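Local structure of lysyl oxidase (Pichia pastoris, 1W7C) at residues Ser320-Thr325 and Val332-Leu337; Asn441-Phe446 and Glu453-Ala458; Tyr494-Asp499 and Ala671-Thr676; Arg570-Met575 and Leu675-Tyr680. The protein probably oxidises primary amines, among them the side chains of peptidyl lysines, to aldehydes with a topaquinone cofactor and copper. All blocks are in the same frame, centred on the assembly; numbering follows the deposited sequence.

Interaction 1: residues Ser320-Thr325 and Val332-Leu337; sequences SFYDIT and VYELSL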
# COMPACT_ATOMS: atom_id res chain seq x y z
N SER A 320 -7.49 -3.32 -21.43
CA SER A 320 -7.45 -4.71 -20.95
C SER A 320 -6.10 -5.28 -21.42
O SER A 320 -5.47 -4.79 -22.36
CB SER A 320 -8.53 -5.55 -21.63
OG SER A 320 -9.81 -5.21 -21.21
N PHE A 321 -5.71 -6.38 -20.77
CA PHE A 321 -4.47 -7.07 -21.06
C PHE A 321 -4.77 -8.53 -21.40
O PHE A 321 -5.54 -9.17 -20.68
CB PHE A 321 -3.53 -7.04 -19.86
CG PHE A 321 -3.13 -5.65 -19.45
CD1 PHE A 321 -3.93 -4.94 -18.57
CD2 PHE A 321 -1.99 -5.07 -19.93
CE1 PHE A 321 -3.60 -3.65 -18.22
CE2 PHE A 321 -1.63 -3.78 -19.57
CZ PHE A 321 -2.42 -3.08 -18.71
N TYR A 322 -4.08 -9.05 -22.42
CA TYR A 322 -4.26 -10.43 -22.82
C TYR A 322 -2.90 -11.10 -22.98
O TYR A 322 -1.89 -10.48 -23.37
CB TYR A 322 -5.07 -10.53 -24.13
CG TYR A 322 -6.52 -10.22 -23.95
CD1 TYR A 322 -7.00 -8.93 -24.11
CD2 TYR A 322 -7.40 -11.20 -23.57
CE1 TYR A 322 -8.38 -8.65 -23.87
CE2 TYR A 322 -8.73 -10.93 -23.36
CZ TYR A 322 -9.21 -9.66 -23.53
OH TYR A 322 -10.56 -9.45 -23.32
N ASP A 323 -2.90 -12.41 -22.70
CA ASP A 323 -1.69 -13.23 -22.90
C ASP A 323 -0.49 -12.68 -22.15
O ASP A 323 0.58 -12.47 -22.72
CB ASP A 323 -1.39 -13.40 -24.40
CG ASP A 323 -0.50 -14.57 -24.68
OD1 ASP A 323 0.26 -14.50 -25.68
OD2 ASP A 323 -0.53 -15.59 -23.95
N ILE A 324 -0.66 -12.43 -20.87
CA ILE A 324 0.43 -11.93 -20.04
C ILE A 324 1.37 -13.07 -19.75
O ILE A 324 0.99 -14.06 -19.11
CB ILE A 324 -0.04 -11.31 -18.71
CG1 ILE A 324 -1.05 -10.20 -18.96
CG2 ILE A 324 1.19 -10.76 -17.96
CD1 ILE A 324 -1.60 -9.55 -17.72
N THR A 325 2.59 -12.96 -20.26
CA THR A 325 3.62 -13.96 -20.07
C THR A 325 4.80 -13.44 -19.29
O THR A 325 5.13 -12.26 -19.36
CB THR A 325 4.13 -14.47 -21.45
OG1 THR A 325 4.85 -13.44 -22.12
CG2 THR A 325 2.95 -14.96 -22.30
N VAL A 332 -1.41 -15.14 -17.08
CA VAL A 332 -2.78 -14.59 -17.07
C VAL A 332 -3.26 -14.51 -18.53
O VAL A 332 -2.65 -13.84 -19.35
CB VAL A 332 -2.81 -13.16 -16.44
CG1 VAL A 332 -4.21 -12.54 -16.59
CG2 VAL A 332 -2.37 -13.17 -15.00
N TYR A 333 -4.38 -15.17 -18.80
CA TYR A 333 -4.99 -15.10 -20.12
C TYR A 333 -5.60 -13.73 -20.39
O TYR A 333 -5.38 -13.14 -21.44
CB TYR A 333 -6.01 -16.23 -20.34
CG TYR A 333 -6.74 -16.02 -21.67
CD1 TYR A 333 -6.10 -16.25 -22.87
CD2 TYR A 333 -8.05 -15.54 -21.71
CE1 TYR A 333 -6.72 -15.97 -24.08
CE2 TYR A 333 -8.69 -15.27 -22.90
CZ TYR A 333 -8.01 -15.49 -24.09
OH TYR A 333 -8.60 -15.20 -25.28
N GLU A 334 -6.37 -13.25 -19.41
CA GLU A 334 -7.09 -11.97 -19.49
C GLU A 334 -7.03 -11.29 -18.15
O GLU A 334 -7.34 -11.93 -17.14
CB GLU A 334 -8.56 -12.23 -19.86
CG GLU A 334 -9.40 -10.96 -19.90
CD GLU A 334 -10.86 -11.14 -20.26
OE1 GLU A 334 -11.57 -10.12 -20.26
OE2 GLU A 334 -11.31 -12.30 -20.53
N LEU A 335 -6.67 -10.01 -18.18
CA LEU A 335 -6.78 -9.14 -17.00
C LEU A 335 -7.59 -7.94 -17.46
O LEU A 335 -7.13 -7.19 -18.32
CB LEU A 335 -5.39 -8.73 -16.49
CG LEU A 335 -5.37 -7.66 -15.39
CD1 LEU A 335 -6.10 -8.15 -14.15
CD2 LEU A 335 -3.95 -7.31 -15.04
N SER A 336 -8.75 -7.72 -16.90
CA SER A 336 -9.59 -6.64 -17.43
C SER A 336 -10.47 -6.06 -16.32
O SER A 336 -11.28 -6.75 -15.69
CB SER A 336 -10.47 -7.15 -18.58
OG SER A 336 -11.20 -8.29 -18.18
N LEU A 337 -10.33 -4.76 -16.12
CA LEU A 337 -11.33 -4.03 -15.33
C LEU A 337 -12.70 -4.26 -15.95
O LEU A 337 -12.87 -4.15 -17.17
CB LEU A 337 -10.99 -2.54 -15.37
CG LEU A 337 -11.99 -1.63 -14.66
CD1 LEU A 337 -11.96 -1.81 -13.15
CD2 LEU A 337 -11.75 -0.19 -15.06
O HOH W 1 -11.12 -3.64 -19.25
O HOH W 2 -11.59 -7.19 -21.86
O HOH W 3 -12.99 -9.23 -22.66
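Val332 meets Ile324 in the antiparallel beta hairpin of strands 318-326 and 329-344, part of the large beta sandwich of the copper amine oxidase domain. Ile324 N donates to Val332 O at 2.9 Å, and the two side chains run alongside each other, Ile324 CD1 reaching to 4.0 Å from Val332 CB. At Tyr333 the chain turns a corner. Its carbonyl O accepts Asp323 N, and its ring offers a face to the edge of Tyr322 in a T-shaped pair, planes 75° apart. Trp21 ties the two tyrosines together: it stacks on the Tyr322 ring and its NE1 is hydrogen-bonded to Tyr333 OH. Glu334 is extended, with CG anti to the backbone N (chi1 177°), which lays the chain along the Tyr322 ring with Glu334 CG 3.5 Å from Tyr322 CE2. The carboxylate plane is 31° from that ring. One water donates to Glu334 OE1 at 2.9 Å and also bonds Tyr322 OH, while Glu334 OE2 forms a salt bridge with Lys495. A leucine in place of Glu334 would probably leave the ammonium of buried Lys495 without this carboxylate mate and strip the water of its acceptor. Leu335 follows with two nearly straight backbone bonds to Phe321, Leu335 N lying 2.9 Å from Phe321 O, and its CB receives Ile324 CD1. Leu335 O also lies in the plane of the Phe321 ring, at its edge. Last comes Ser336, which reaches back along its own strand: OG donates to Glu334 OE1 at 2.8 Å, arriving from above the carboxylate plane.

Interaction 2: residues Asn441-Phe446 and Glu453-Ala458; sequences NFLYKF and EVSVRA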
# COMPACT_ATOMS: atom_id res chain seq x y z
N ASN A 441 -7.39 7.00 -11.83
CA ASN A 441 -6.03 6.80 -12.28
C ASN A 441 -5.70 5.33 -12.11
O ASN A 441 -5.64 4.84 -10.97
CB ASN A 441 -5.13 7.71 -11.43
CG ASN A 441 -3.70 7.71 -11.88
OD1 ASN A 441 -3.22 6.75 -12.50
ND2 ASN A 441 -3.01 8.83 -11.60
N PHE A 442 -5.52 4.63 -13.23
CA PHE A 442 -5.33 3.17 -13.24
C PHE A 442 -3.87 2.88 -13.56
O PHE A 442 -3.33 3.43 -14.52
CB PHE A 442 -6.20 2.51 -14.31
CG PHE A 442 -7.69 2.74 -14.12
CD1 PHE A 442 -8.33 3.67 -14.93
CD2 PHE A 442 -8.43 2.06 -13.18
CE1 PHE A 442 -9.69 3.89 -14.78
CE2 PHE A 442 -9.76 2.28 -13.05
CZ PHE A 442 -10.39 3.21 -13.84
N LEU A 443 -3.24 2.03 -12.76
CA LEU A 443 -1.84 1.68 -12.95
C LEU A 443 -1.67 0.17 -12.85
O LEU A 443 -2.22 -0.47 -11.99
CB LEU A 443 -0.98 2.40 -11.91
CG LEU A 443 0.51 2.23 -12.06
CD1 LEU A 443 1.03 2.90 -13.32
CD2 LEU A 443 1.23 2.79 -10.86
N TYR A 444 -0.84 -0.36 -13.75
CA TYR A 444 -0.43 -1.75 -13.81
C TYR A 444 1.11 -1.71 -13.77
O TYR A 444 1.73 -1.15 -14.66
CB TYR A 444 -0.97 -2.41 -15.08
CG TYR A 444 -2.45 -2.40 -15.15
CD1 TYR A 444 -3.15 -1.29 -15.60
CD2 TYR A 444 -3.20 -3.49 -14.71
CE1 TYR A 444 -4.56 -1.25 -15.56
CE2 TYR A 444 -4.58 -3.45 -14.70
CZ TYR A 444 -5.26 -2.36 -15.16
OH TYR A 444 -6.64 -2.40 -15.13
N LYS A 445 1.69 -2.33 -12.72
CA LYS A 445 3.11 -2.21 -12.42
C LYS A 445 3.72 -3.61 -12.35
O LYS A 445 3.28 -4.45 -11.56
CB LYS A 445 3.23 -1.50 -11.07
CG LYS A 445 4.69 -1.28 -10.65
CD LYS A 445 4.80 -0.71 -9.23
CE LYS A 445 4.33 0.76 -9.13
NZ LYS A 445 5.13 1.73 -9.91
N PHE A 446 4.69 -3.85 -13.21
CA PHE A 446 5.33 -5.14 -13.37
C PHE A 446 6.75 -5.13 -12.79
O PHE A 446 7.47 -4.17 -13.02
CB PHE A 446 5.43 -5.52 -14.87
CG PHE A 446 4.08 -5.61 -15.59
CD1 PHE A 446 3.42 -4.46 -16.01
CD2 PHE A 446 3.51 -6.83 -15.87
CE1 PHE A 446 2.22 -4.54 -16.69
CE2 PHE A 446 2.30 -6.90 -16.52
CZ PHE A 446 1.65 -5.78 -16.90
N GLU A 453 1.38 -5.64 -9.89
CA GLU A 453 0.51 -4.91 -8.99
C GLU A 453 -0.50 -4.12 -9.83
O GLU A 453 -0.09 -3.38 -10.74
CB GLU A 453 1.33 -3.94 -8.13
CG GLU A 453 0.49 -3.12 -7.16
CD GLU A 453 1.27 -1.96 -6.57
OE1 GLU A 453 1.59 -2.04 -5.37
OE2 GLU A 453 1.61 -0.98 -7.31
N VAL A 454 -1.77 -4.26 -9.44
CA VAL A 454 -2.90 -3.60 -10.04
C VAL A 454 -3.38 -2.56 -9.04
O VAL A 454 -3.65 -2.91 -7.89
CB VAL A 454 -4.00 -4.59 -10.36
CG1 VAL A 454 -5.24 -3.89 -10.88
CG2 VAL A 454 -3.54 -5.64 -11.31
N SER A 455 -3.50 -1.30 -9.46
CA SER A 455 -3.95 -0.28 -8.53
C SER A 455 -4.84 0.75 -9.17
O SER A 455 -4.84 0.96 -10.40
CB SER A 455 -2.77 0.40 -7.87
OG SER A 455 -2.04 1.18 -8.77
N VAL A 456 -5.59 1.44 -8.32
CA VAL A 456 -6.38 2.58 -8.70
C VAL A 456 -6.23 3.67 -7.65
O VAL A 456 -6.09 3.38 -6.46
CB VAL A 456 -7.87 2.21 -8.91
CG1 VAL A 456 -8.52 1.72 -7.64
CG2 VAL A 456 -8.67 3.35 -9.49
N ARG A 457 -6.25 4.93 -8.11
CA ARG A 457 -6.36 6.08 -7.23
C ARG A 457 -7.46 6.98 -7.78
O ARG A 457 -7.64 7.07 -8.99
CB ARG A 457 -5.04 6.86 -7.18
CG ARG A 457 -3.87 6.01 -6.64
CD ARG A 457 -2.57 6.75 -6.71
NE ARG A 457 -1.44 6.00 -6.17
CZ ARG A 457 -1.12 5.93 -4.88
NH1 ARG A 457 -1.80 6.57 -3.96
NH2 ARG A 457 -0.05 5.23 -4.50
N ALA A 458 -8.17 7.67 -6.91
CA ALA A 458 -9.24 8.58 -7.34
C ALA A 458 -8.91 10.04 -6.94
O ALA A 458 -8.27 10.33 -5.89
CB ALA A 458 -10.54 8.17 -6.72
O HOH W 4 -3.28 3.80 -9.49
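The Tyr444 ring is approached obliquely by Val454 CG1, 3.9 Å from Tyr444 CE2, with the other methyl alongside, while the Phe321 ring meets it at a steep inclination. Further along the same side, Phe442, in one of its two modelled conformers, lies beside Val456 with Phe442 CE2 3.9 Å from Val456 CG2, and Phe431 stacks on its ring. Tyr444 with Val454 and Phe442 with Val456 are non-hydrogen-bonded pairs of an antiparallel beta hairpin, strands 440-446 and 452-458, which starts just after the topaquinone position Tyr438. Three hydrogen-bonded pairs alternate with them, two bonds each; in the middle one Ser455 N donates to Leu443 O at 3.0 Å. These residues carry the other face. There Ser455 OG rests 3.5 Å from Leu443 CB, and a water joins Ser455 OG to Asn441 O, 3.0 Å from each. Lys445 bends at chi3 (-70°) and chi4 (-64°), and its NZ makes salt bridges with Glu406 and with Asp407 of the second subunit and a hydrogen bond to Asn428. Arg457 NH1 is hydrogen-bonded to Phe666 O, and the side chain also reaches across the dimer, making a cation-pi contact with Tyr408 of the second subunit.

Interaction 3: residues Tyr494-Asp499 and Ala671-Thr676; sequences YKVDLD and ASFMLT. With CA (calcium ion), chain D.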
# COMPACT_ATOMS: atom_id res chain seq x y z
N TYR A 494 -12.28 -6.44 -11.07
CA TYR A 494 -11.32 -6.89 -12.07
C TYR A 494 -11.50 -8.38 -12.35
O TYR A 494 -11.54 -9.21 -11.45
CB TYR A 494 -9.90 -6.66 -11.57
CG TYR A 494 -9.49 -5.20 -11.43
CD1 TYR A 494 -9.84 -4.49 -10.29
CD2 TYR A 494 -8.75 -4.56 -12.40
CE1 TYR A 494 -9.48 -3.16 -10.16
CE2 TYR A 494 -8.38 -3.27 -12.28
CZ TYR A 494 -8.74 -2.56 -11.14
OH TYR A 494 -8.34 -1.25 -10.99
N LYS A 495 -11.56 -8.72 -13.63
CA LYS A 495 -11.52 -10.11 -14.07
C LYS A 495 -10.05 -10.51 -14.18
O LYS A 495 -9.31 -9.93 -14.98
CB LYS A 495 -12.22 -10.26 -15.41
CG LYS A 495 -12.37 -11.69 -15.86
CD LYS A 495 -12.96 -11.72 -17.27
CE LYS A 495 -13.26 -13.15 -17.76
NZ LYS A 495 -13.70 -13.09 -19.20
N VAL A 496 -9.62 -11.45 -13.34
CA VAL A 496 -8.23 -11.87 -13.28
C VAL A 496 -8.20 -13.36 -13.64
O VAL A 496 -8.35 -14.24 -12.78
CB VAL A 496 -7.64 -11.63 -11.85
CG1 VAL A 496 -6.18 -11.98 -11.81
CG2 VAL A 496 -7.84 -10.19 -11.38
N ASP A 497 -8.04 -13.64 -14.92
CA ASP A 497 -8.07 -15.00 -15.40
C ASP A 497 -6.64 -15.54 -15.40
O ASP A 497 -5.98 -15.71 -16.42
CB ASP A 497 -8.73 -15.07 -16.77
CG ASP A 497 -8.83 -16.46 -17.31
OD1 ASP A 497 -8.59 -17.44 -16.53
OD2 ASP A 497 -9.18 -16.63 -18.51
N LEU A 498 -6.19 -15.86 -14.19
CA LEU A 498 -4.92 -16.53 -13.95
C LEU A 498 -5.02 -17.92 -14.57
O LEU A 498 -6.02 -18.60 -14.35
CB LEU A 498 -4.64 -16.64 -12.43
CG LEU A 498 -3.98 -15.39 -11.83
CD1 LEU A 498 -4.36 -15.26 -10.35
CD2 LEU A 498 -2.49 -15.43 -11.99
N ASP A 499 -3.96 -18.36 -15.22
CA ASP A 499 -3.82 -19.71 -15.75
C ASP A 499 -2.40 -20.15 -15.32
O ASP A 499 -1.41 -19.97 -16.06
CB ASP A 499 -3.88 -19.74 -17.29
CG ASP A 499 -5.27 -19.62 -17.86
OD1 ASP A 499 -6.30 -19.69 -17.14
OD2 ASP A 499 -5.36 -19.45 -19.13
N ALA A 671 -6.15 2.08 -3.82
CA ALA A 671 -6.46 0.67 -3.61
C ALA A 671 -5.59 -0.16 -4.55
O ALA A 671 -5.28 0.27 -5.66
CB ALA A 671 -7.92 0.41 -3.86
N SER A 672 -5.17 -1.35 -4.09
CA SER A 672 -4.25 -2.14 -4.94
C SER A 672 -4.34 -3.61 -4.53
O SER A 672 -4.72 -3.96 -3.40
CB SER A 672 -2.80 -1.68 -4.82
OG SER A 672 -2.29 -1.95 -3.51
N PHE A 673 -3.94 -4.49 -5.45
CA PHE A 673 -3.65 -5.88 -5.10
C PHE A 673 -2.44 -6.32 -5.94
O PHE A 673 -2.10 -5.70 -6.95
CB PHE A 673 -4.81 -6.85 -5.32
CG PHE A 673 -5.28 -6.99 -6.76
CD1 PHE A 673 -4.75 -7.95 -7.61
CD2 PHE A 673 -6.29 -6.19 -7.23
CE1 PHE A 673 -5.21 -8.09 -8.90
CE2 PHE A 673 -6.77 -6.33 -8.52
CZ PHE A 673 -6.23 -7.30 -9.36
N MET A 674 -1.78 -7.38 -5.47
CA MET A 674 -0.64 -7.94 -6.17
C MET A 674 -0.93 -9.42 -6.53
O MET A 674 -1.64 -10.12 -5.84
CB MET A 674 0.65 -7.89 -5.34
CG MET A 674 1.37 -6.58 -5.39
SD MET A 674 2.81 -6.57 -4.35
CE MET A 674 3.68 -5.35 -5.00
N LEU A 675 -0.29 -9.82 -7.63
CA LEU A 675 -0.21 -11.20 -8.06
C LEU A 675 1.28 -11.53 -8.01
O LEU A 675 2.06 -11.01 -8.79
CB LEU A 675 -0.73 -11.35 -9.49
CG LEU A 675 -2.16 -10.82 -9.71
CD1 LEU A 675 -2.54 -11.02 -11.16
CD2 LEU A 675 -3.18 -11.45 -8.78
N THR A 676 1.62 -12.42 -7.08
CA THR A 676 3.04 -12.69 -6.81
C THR A 676 3.35 -14.18 -6.87
O THR A 676 2.57 -15.01 -6.40
CB THR A 676 3.51 -12.01 -5.50
OG1 THR A 676 4.95 -12.04 -5.41
CG2 THR A 676 2.99 -12.68 -4.28
CA CA D . -7.89 -19.37 -15.55
O HOH W 5 -7.13 -21.38 -14.42
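Phe673 pushes the edge of its ring against the face of Tyr494, a T-shaped pair with centroids 5.7 Å apart and planes at 76°. The rings belong to two layers of the beta sandwich packed face to face: strands 494-498 and 671-676 run nearly parallel, their axes no closer than 11.3 Å, and side chains meet across the interval. Phe673 CG stands between its backbone N and carbonyl carbon (chi1 62°), and from there the ring extends across the gap, bringing CE2 to 4.0 Å from Tyr494 CD1. The next inward residue, Val496, divides its methyls between two partners. CG2 comes at Phe673 from the opposite direction, 3.9 Å from CZ, while Val496 CG1 slides past Leu675 to meet its CD1 at 3.8 Å. Leu498 continues the row more loosely, its CD1 lying 4.3 Å from Leu675 CD2. Val454, from the hairpin strand next to 671-676, helps cover both aromatic rings.

The residues alternating with this apolar row on 494-499 face the other way and are polar. The strand end is shaped by an inverse gamma turn centred on Asp497, leading into a calcium site. Asp643 and Ile644 complete that site, and Lys65 bridges the second carboxylate oxygens of Asp497 and Asp499, probably offsetting part of their negative charge. Leu498 thus serves both sides: its side chain packs inward while its carbonyl O binds the calcium at 2.4 Å, together with Asp497 OD1 and Asp499 OD1, each 2.3 Å from the metal; a water occupies one further position.

Interaction 4: residues Arg570-Met575 and Leu675-Tyr680; sequences RAYNIM and LTPFNY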
# COMPACT_ATOMS: atom_id res chain seq x y z
N ARG A 570 2.94 -25.28 -8.40
CA ARG A 570 3.28 -23.96 -8.90
C ARG A 570 2.08 -23.06 -8.65
O ARG A 570 0.96 -23.42 -8.95
CB ARG A 570 3.56 -24.02 -10.39
CG ARG A 570 4.75 -24.87 -10.77
CD ARG A 570 5.08 -24.81 -12.21
NE ARG A 570 5.74 -23.57 -12.51
CZ ARG A 570 5.96 -23.12 -13.74
NH1 ARG A 570 5.51 -23.78 -14.80
NH2 ARG A 570 6.64 -22.02 -13.91
N ALA A 571 2.31 -21.86 -8.08
CA ALA A 571 1.17 -21.02 -7.69
C ALA A 571 1.48 -19.55 -7.84
O ALA A 571 2.62 -19.13 -7.91
CB ALA A 571 0.75 -21.33 -6.25
N TYR A 572 0.40 -18.77 -7.89
CA TYR A 572 0.45 -17.32 -7.72
C TYR A 572 -0.44 -16.98 -6.54
O TYR A 572 -1.54 -17.53 -6.37
CB TYR A 572 0.02 -16.55 -9.00
CG TYR A 572 1.18 -16.04 -9.82
CD1 TYR A 572 1.98 -16.91 -10.56
CD2 TYR A 572 1.51 -14.69 -9.84
CE1 TYR A 572 3.06 -16.44 -11.26
CE2 TYR A 572 2.59 -14.21 -10.57
CZ TYR A 572 3.39 -15.08 -11.28
OH TYR A 572 4.47 -14.67 -12.01
N ASN A 573 0.08 -16.06 -5.72
CA ASN A 573 -0.65 -15.54 -4.56
C ASN A 573 -1.32 -14.25 -4.96
O ASN A 573 -0.66 -13.35 -5.46
CB ASN A 573 0.38 -15.37 -3.42
CG ASN A 573 -0.09 -14.58 -2.22
OD1 ASN A 573 0.76 -13.92 -1.59
ND2 ASN A 573 -1.33 -14.68 -1.83
N ILE A 574 -2.64 -14.20 -4.72
CA ILE A 574 -3.42 -12.96 -4.84
C ILE A 574 -3.36 -12.29 -3.48
O ILE A 574 -3.99 -12.77 -2.52
CB ILE A 574 -4.87 -13.23 -5.24
CG1 ILE A 574 -4.95 -14.09 -6.51
CG2 ILE A 574 -5.59 -11.90 -5.43
CD1 ILE A 574 -6.37 -14.47 -6.91
N MET A 575 -2.59 -11.20 -3.40
CA MET A 575 -2.22 -10.56 -2.11
C MET A 575 -2.95 -9.20 -2.08
O MET A 575 -2.68 -8.35 -2.90
CB MET A 575 -0.69 -10.36 -2.12
CG MET A 575 -0.20 -9.64 -0.90
SD MET A 575 1.58 -9.31 -0.94
CE MET A 575 2.09 -10.56 -1.91
N LEU A 675 -0.29 -9.82 -7.63
CA LEU A 675 -0.21 -11.20 -8.06
C LEU A 675 1.28 -11.53 -8.01
O LEU A 675 2.06 -11.01 -8.79
CB LEU A 675 -0.73 -11.35 -9.49
CG LEU A 675 -2.16 -10.82 -9.71
CD1 LEU A 675 -2.54 -11.02 -11.16
CD2 LEU A 675 -3.18 -11.45 -8.78
N THR A 676 1.62 -12.42 -7.08
CA THR A 676 3.04 -12.69 -6.81
C THR A 676 3.35 -14.18 -6.87
O THR A 676 2.57 -15.01 -6.40
CB THR A 676 3.51 -12.01 -5.50
OG1 THR A 676 4.95 -12.04 -5.41
CG2 THR A 676 2.99 -12.68 -4.28
N PRO A 677 4.47 -14.57 -7.49
CA PRO A 677 4.80 -15.99 -7.55
C PRO A 677 4.91 -16.62 -6.18
O PRO A 677 5.47 -16.00 -5.26
CB PRO A 677 6.16 -15.99 -8.23
CG PRO A 677 6.24 -14.76 -8.96
CD PRO A 677 5.47 -13.74 -8.19
N PHE A 678 4.42 -17.85 -6.04
CA PHE A 678 4.44 -18.61 -4.81
C PHE A 678 4.71 -20.05 -5.14
O PHE A 678 3.85 -20.76 -5.62
CB PHE A 678 3.10 -18.42 -4.12
CG PHE A 678 3.02 -18.96 -2.72
CD1 PHE A 678 3.11 -18.09 -1.64
CD2 PHE A 678 2.86 -20.32 -2.46
CE1 PHE A 678 3.05 -18.56 -0.36
CE2 PHE A 678 2.77 -20.79 -1.13
CZ PHE A 678 2.87 -19.89 -0.10
N ASN A 679 5.96 -20.46 -4.97
CA ASN A 679 6.41 -21.78 -5.43
C ASN A 679 6.26 -21.99 -6.93
O ASN A 679 6.25 -23.11 -7.42
CB ASN A 679 5.71 -22.89 -4.61
CG ASN A 679 6.08 -22.83 -3.17
OD1 ASN A 679 7.19 -22.44 -2.80
ND2 ASN A 679 5.16 -23.27 -2.33
N TYR A 680 6.17 -20.89 -7.67
CA TYR A 680 5.97 -20.93 -9.11
C TYR A 680 7.28 -21.33 -9.81
O TYR A 680 7.27 -21.95 -10.87
CB TYR A 680 5.50 -19.56 -9.60
CG TYR A 680 5.21 -19.50 -11.07
CD1 TYR A 680 4.08 -20.08 -11.59
CD2 TYR A 680 6.10 -18.86 -11.95
CE1 TYR A 680 3.82 -20.05 -12.93
CE2 TYR A 680 5.84 -18.82 -13.28
CZ TYR A 680 4.71 -19.41 -13.78
OH TYR A 680 4.52 -19.36 -15.13
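Arg570 holds Tyr680 twice, at the end of the antiparallel pairing of strands 569-576 and 670-678 in the beta sandwich of the amine oxidase domain. A bend at chi3 (76°) folds the guanidinium back so that NE and NH2 both donate to Tyr680 O, at 2.8 and 3.1 Å, with that oxygen in the guanidinium plane. The same group lies flat over one face of the Tyr680 ring, planes 28° apart, in a cation-pi contact with CZ 4.0 Å from the centroid; Glu562 and Glu329 take its outer nitrogens. Cutting Arg570 back to an alanine is likely to leave Tyr680 O without both of these donors and that ring face uncovered by the cation. Ala571 O next accepts Phe678 N at 2.9 Å. Tyr572 then sends its CE1 edge to the opposite face of Tyr680, over the ring centre, in a T-shaped pair. Pro677 CA sits over one face of the Tyr572 ring, almost on its normal, in a CH-pi contact, and Tyr572 OH bonds Gly450 O. Asn573 exchanges two backbone hydrogen bonds with Thr676, Asn573 N being 2.8 Å from Thr676 O. Beyond it Ile574 lies alongside Leu675, CG1 of Ile574 3.9 Å from Leu675 CD2.

How the interactions relate
Strand 670-678 links three of the contacts: it pairs with 452-458 of interaction 2 (Val454 N to Phe673 O, 2.9 Å), faces 494-499 in interaction 3 and pairs with 569-576 in interaction 4, the last two sharing Leu675 and Thr676. Interaction 1 adjoins 494-499 through strand 329-344, neighbour of 488-498 in the layer facing 670-678, and Phe321 CE1 packs 3.5 Å from Tyr444 CG of interaction 2. From the calcium of interaction 3 to the side chain of Tyr333 is about 6 Å, and to that of Ile574 about 10 Å. In interaction 2 the Val456 side chain is about 11 Å from the copper. Interactions 2, 3 and 4 all touch the second subunit.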